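Local coordinates for thiamin pyrophosphokinase family protein (Enterococcus faecalis, PDB 3MEL) that probably transfers a diphosphate group from ATP to thiamine, and binds thiamine diphosphate and magnesium, at residues A[154-159]-A[195-200]; A[159-164]-A[205-210]. All blocks are in the same frame, centred on the assembly; numbering follows the deposited sequence.

Contact 1: residues A[154-159]-A[195-200]; sequences EYLAYC and EAAAFS
Tyr158 turns one edge of its ring onto a face of Phe199, an edge-to-face (T-shaped) pair that supplies most of the buried surface here. The ring centroids lie 4.8 Å apart and the planes meet at 61°, so the T is a tilted one. Carbon CE1 of Tyr158 does most of the touching: it sits above the Phe199 ring, displaced toward the rim on the side of CG and CD2. Phe199 CE2 in turn lies in the plane of the tyrosine ring, at its edge. Phe199 places CG between its backbone N and carbonyl carbon (chi1 80°), which carries the ring toward Tyr158. The two strands, 155-159 and 196-200, belong to different sheets and run almost parallel, 12° apart in direction with axes 10.3 Å from each other. That spacing is too wide for backbone pairing; here the large mixed sheet faces the small three-stranded antiparallel sheet as in a beta sandwich, and side chains fill the interval. Both strands fall in the part that the family assigns to vitamin B1 binding. Alternate residues of each strand point inward, Leu156 and Tyr158 meeting Ala197 and Phe199. Two residues earlier on each strand than the ring pair, Leu156 CD2 reaches Ala197 CB at 3.7 Å. Ala197 CB also lies 4.0 Å from Tyr158 OH, so a leucine methyl and a phenol oxygen both border it. Tyr140 makes a second edge-to-face pair with Phe199, while Leu169 touches both rings from strand 167-170.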
# COMPACT_ATOMS: atom_id res chain seq x y z
N GLU A 154 12.23 -2.54 -13.36
CA GLU A 154 11.60 -2.88 -14.63
C GLU A 154 10.36 -2.04 -14.96
O GLU A 154 10.05 -1.81 -16.14
CB GLU A 154 11.22 -4.36 -14.67
CG GLU A 154 12.37 -5.30 -14.31
CD GLU A 154 11.91 -6.65 -13.78
OE1 GLU A 154 12.58 -7.67 -14.08
OE2 GLU A 154 10.88 -6.70 -13.04
N TYR A 155 9.64 -1.59 -13.94
CA TYR A 155 8.33 -0.98 -14.14
C TYR A 155 8.27 0.47 -13.71
O TYR A 155 9.06 0.92 -12.89
CB TYR A 155 7.26 -1.82 -13.44
CG TYR A 155 7.23 -3.26 -13.92
CD1 TYR A 155 6.79 -3.57 -15.21
CD2 TYR A 155 7.66 -4.30 -13.11
CE1 TYR A 155 6.77 -4.87 -15.66
CE2 TYR A 155 7.64 -5.61 -13.55
CZ TYR A 155 7.19 -5.89 -14.83
OH TYR A 155 7.17 -7.19 -15.30
N LEU A 156 7.34 1.21 -14.30
CA LEU A 156 7.10 2.61 -13.96
C LEU A 156 5.61 2.79 -13.67
O LEU A 156 4.76 2.17 -14.29
CB LEU A 156 7.56 3.51 -15.11
CG LEU A 156 7.31 5.03 -15.04
CD1 LEU A 156 7.98 5.69 -13.82
CD2 LEU A 156 7.74 5.70 -16.34
N ALA A 157 5.27 3.64 -12.72
CA ALA A 157 3.87 3.80 -12.35
C ALA A 157 3.57 5.23 -11.97
O ALA A 157 4.37 5.90 -11.30
CB ALA A 157 3.52 2.88 -11.23
N TYR A 158 2.43 5.71 -12.44
CA TYR A 158 1.93 6.98 -11.97
C TYR A 158 0.70 6.73 -11.11
O TYR A 158 -0.39 6.40 -11.61
CB TYR A 158 1.64 7.93 -13.12
CG TYR A 158 2.90 8.29 -13.88
CD1 TYR A 158 3.63 9.42 -13.55
CD2 TYR A 158 3.36 7.49 -14.92
CE1 TYR A 158 4.80 9.73 -14.24
CE2 TYR A 158 4.49 7.79 -15.61
CZ TYR A 158 5.21 8.92 -15.27
OH TYR A 158 6.35 9.20 -15.97
N CYS A 159 0.91 6.83 -9.81
CA CYS A 159 -0.13 6.59 -8.83
C CYS A 159 -0.67 7.93 -8.39
O CYS A 159 0.03 8.69 -7.73
CB CYS A 159 0.47 5.82 -7.67
SG CYS A 159 1.16 4.24 -8.19
N GLU A 195 16.12 5.98 -21.02
CA GLU A 195 16.67 5.95 -19.68
C GLU A 195 15.91 6.94 -18.79
O GLU A 195 16.17 7.07 -17.58
CB GLU A 195 18.16 6.28 -19.71
CG GLU A 195 18.97 5.38 -20.66
CD GLU A 195 18.76 3.89 -20.40
OE1 GLU A 195 19.01 3.44 -19.25
OE2 GLU A 195 18.35 3.18 -21.35
N ALA A 196 14.97 7.65 -19.41
CA ALA A 196 14.20 8.65 -18.68
C ALA A 196 12.83 8.75 -19.29
O ALA A 196 12.68 8.60 -20.50
CB ALA A 196 14.89 10.00 -18.73
N ALA A 197 11.83 8.99 -18.46
CA ALA A 197 10.49 9.27 -18.95
C ALA A 197 10.17 10.71 -18.57
O ALA A 197 10.96 11.36 -17.89
CB ALA A 197 9.50 8.32 -18.35
N ALA A 198 9.04 11.22 -19.03
CA ALA A 198 8.62 12.55 -18.63
C ALA A 198 7.10 12.62 -18.45
O ALA A 198 6.38 11.77 -18.98
CB ALA A 198 9.10 13.59 -19.62
N PHE A 199 6.63 13.60 -17.68
CA PHE A 199 5.21 13.77 -17.43
C PHE A 199 4.92 15.12 -16.78
O PHE A 199 5.81 15.73 -16.19
CB PHE A 199 4.69 12.67 -16.51
CG PHE A 199 4.98 12.90 -15.05
CD1 PHE A 199 4.00 13.39 -14.19
CD2 PHE A 199 6.24 12.62 -14.52
CE1 PHE A 199 4.26 13.61 -12.84
CE2 PHE A 199 6.52 12.83 -13.16
CZ PHE A 199 5.53 13.32 -12.31
N SER A 200 3.68 15.56 -16.89
CA SER A 200 3.27 16.83 -16.30
C SER A 200 1.78 16.83 -15.95
O SER A 200 1.02 15.99 -16.43
CB SER A 200 3.62 18.01 -17.21
OG SER A 200 3.56 17.66 -18.58

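Contact 2: residues A[159-164]-A[205-210]; sequences CCLTPV and MIAVIQ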
# COMPACT_ATOMS: atom_id res chain seq x y z
N CYS A 159 0.91 6.83 -9.81
CA CYS A 159 -0.13 6.59 -8.83
C CYS A 159 -0.67 7.93 -8.39
O CYS A 159 0.03 8.69 -7.73
CB CYS A 159 0.47 5.82 -7.67
SG CYS A 159 1.16 4.24 -8.19
N CYS A 160 -1.88 8.26 -8.81
CA CYS A 160 -2.49 9.53 -8.46
C CYS A 160 -3.15 9.41 -7.10
O CYS A 160 -4.15 8.70 -6.96
CB CYS A 160 -3.52 9.93 -9.51
SG CYS A 160 -2.83 10.03 -11.15
N LEU A 161 -2.60 10.08 -6.10
CA LEU A 161 -3.10 9.93 -4.75
C LEU A 161 -4.41 10.69 -4.58
O LEU A 161 -5.23 10.40 -3.67
CB LEU A 161 -2.04 10.38 -3.75
CG LEU A 161 -0.74 9.60 -3.89
CD1 LEU A 161 0.31 10.17 -2.94
CD2 LEU A 161 -0.97 8.11 -3.65
N THR A 162 -4.61 11.66 -5.47
CA THR A 162 -5.79 12.48 -5.45
C THR A 162 -6.29 12.60 -6.87
O THR A 162 -5.57 12.28 -7.80
CB THR A 162 -5.43 13.89 -5.04
OG1 THR A 162 -4.62 14.46 -6.06
CG2 THR A 162 -4.68 13.87 -3.73
N PRO A 163 -7.53 13.10 -7.04
CA PRO A 163 -7.91 13.40 -8.42
C PRO A 163 -6.83 14.30 -9.04
O PRO A 163 -6.48 15.32 -8.43
CB PRO A 163 -9.21 14.21 -8.26
CG PRO A 163 -9.64 14.02 -6.85
CD PRO A 163 -8.43 13.71 -6.05
N VAL A 164 -6.31 13.92 -10.21
CA VAL A 164 -5.32 14.73 -10.92
C VAL A 164 -5.93 15.37 -12.18
O VAL A 164 -6.87 14.84 -12.74
CB VAL A 164 -4.03 13.92 -11.26
CG1 VAL A 164 -3.30 14.50 -12.46
CG2 VAL A 164 -3.11 13.86 -10.07
N MSE A 205 -1.72 15.30 -6.52
CA MSE A 205 -0.42 14.80 -6.17
C MSE A 205 -0.21 13.39 -6.64
O MSE A 205 -1.08 12.54 -6.49
CB MSE A 205 -0.18 14.90 -4.68
CG MSE A 205 1.16 15.55 -4.37
SE MSE A 205 1.76 15.16 -2.57
CE MSE A 205 1.56 13.22 -2.57
N ILE A 206 0.96 13.15 -7.21
CA ILE A 206 1.28 11.84 -7.76
C ILE A 206 2.49 11.25 -7.07
O ILE A 206 3.41 11.95 -6.63
CB ILE A 206 1.52 11.89 -9.28
CG1 ILE A 206 0.39 12.65 -9.97
CG2 ILE A 206 1.64 10.48 -9.84
CD1 ILE A 206 0.66 12.95 -11.41
N ALA A 207 2.44 9.93 -6.95
CA ALA A 207 3.54 9.19 -6.41
C ALA A 207 4.11 8.41 -7.56
O ALA A 207 3.49 7.46 -8.04
CB ALA A 207 3.04 8.23 -5.32
N VAL A 208 5.26 8.83 -8.05
CA VAL A 208 5.88 8.05 -9.10
C VAL A 208 6.50 6.84 -8.44
O VAL A 208 7.23 6.97 -7.45
CB VAL A 208 6.92 8.88 -9.85
CG1 VAL A 208 7.74 8.01 -10.77
CG2 VAL A 208 6.23 9.99 -10.62
N ILE A 209 6.19 5.65 -8.94
CA ILE A 209 6.73 4.41 -8.36
C ILE A 209 7.46 3.56 -9.38
O ILE A 209 6.92 3.26 -10.44
CB ILE A 209 5.62 3.55 -7.69
CG1 ILE A 209 5.03 4.26 -6.47
CG2 ILE A 209 6.17 2.19 -7.29
CD1 ILE A 209 3.92 3.49 -5.81
N GLN A 210 8.70 3.17 -9.06
CA GLN A 210 9.45 2.23 -9.89
C GLN A 210 9.65 0.93 -9.15
O GLN A 210 10.01 0.93 -7.98
CB GLN A 210 10.80 2.82 -10.28
CG GLN A 210 10.72 4.07 -11.17
CD GLN A 210 12.08 4.50 -11.71
OE1 GLN A 210 12.44 5.67 -11.65
NE2 GLN A 210 12.83 3.54 -12.26
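An antiparallel strand pair of the large mixed sheet, 155-160 beside 206-211, ends here, where the chain after Cys160 leaves its strand and stays fastened to the start of the other. Cys159 and Ala207 form a hydrogen-bonded pair with two backbone bonds. Ala207 N gives the straighter one to Cys159 O, 2.8 Å long with 174° at the hydrogen and in the carbonyl plane; Cys159 N returns a bond to Ala207 O from above that carbonyl's plane. Cys160 and Ile206 follow as a non-hydrogen-bonded pair. Beyond them the ladder of bonds continues into the loop: Leu161 N donates to Met205 O at 2.9 Å, and Met205 N donates to the side-chain oxygen of Thr162, 3.1 Å away. With chi1 at 67°, Thr162 OG1 is turned toward the strand start; it also donates to Pro163 O, approaching from well above that carbonyl's plane, so one hydroxyl ties the loop to itself and to the incoming strand. Apolar groups divide between the two faces of the sheet. On the face of Cys159 and Ala207, Cys159 SG meets the CD1 methyl of Ile209 at 3.7 Å, and Leu161 crosses selenomethionine Met205, its CD1 meeting the CE methyl beyond a bend at chi3. Asp107, Trp114 and Ile106 of the second subunit pack on Cys159, Leu161 and Ile209 respectively, placing this side at the dimer interface. On the face of Cys160 and Ile206, Val164 lies across Ile206 at about a right angle, with Val164 CG2 3.7 Å from Ile206 CG1.

How the contacts relate
Both contacts are buried and share strand 155-160, meeting at Cys159, but they use it differently. Contact 1 joins two sheets face to face through side chains alone, aromatic and aliphatic; contact 2 joins neighbouring strands within one sheet, mainly through backbone hydrogen bonds, and buries more than twice the surface. Strands 196-200 and 206-211 follow each other in the chain, so it passes from the small sheet into the large one between them. Val208 brings the two contacts together, its methyls packing on Leu156 and Phe199, while Ala157 O and Ile209 N probably extend the strand pairing. The second subunit touches both contacts, at Cys159 among others.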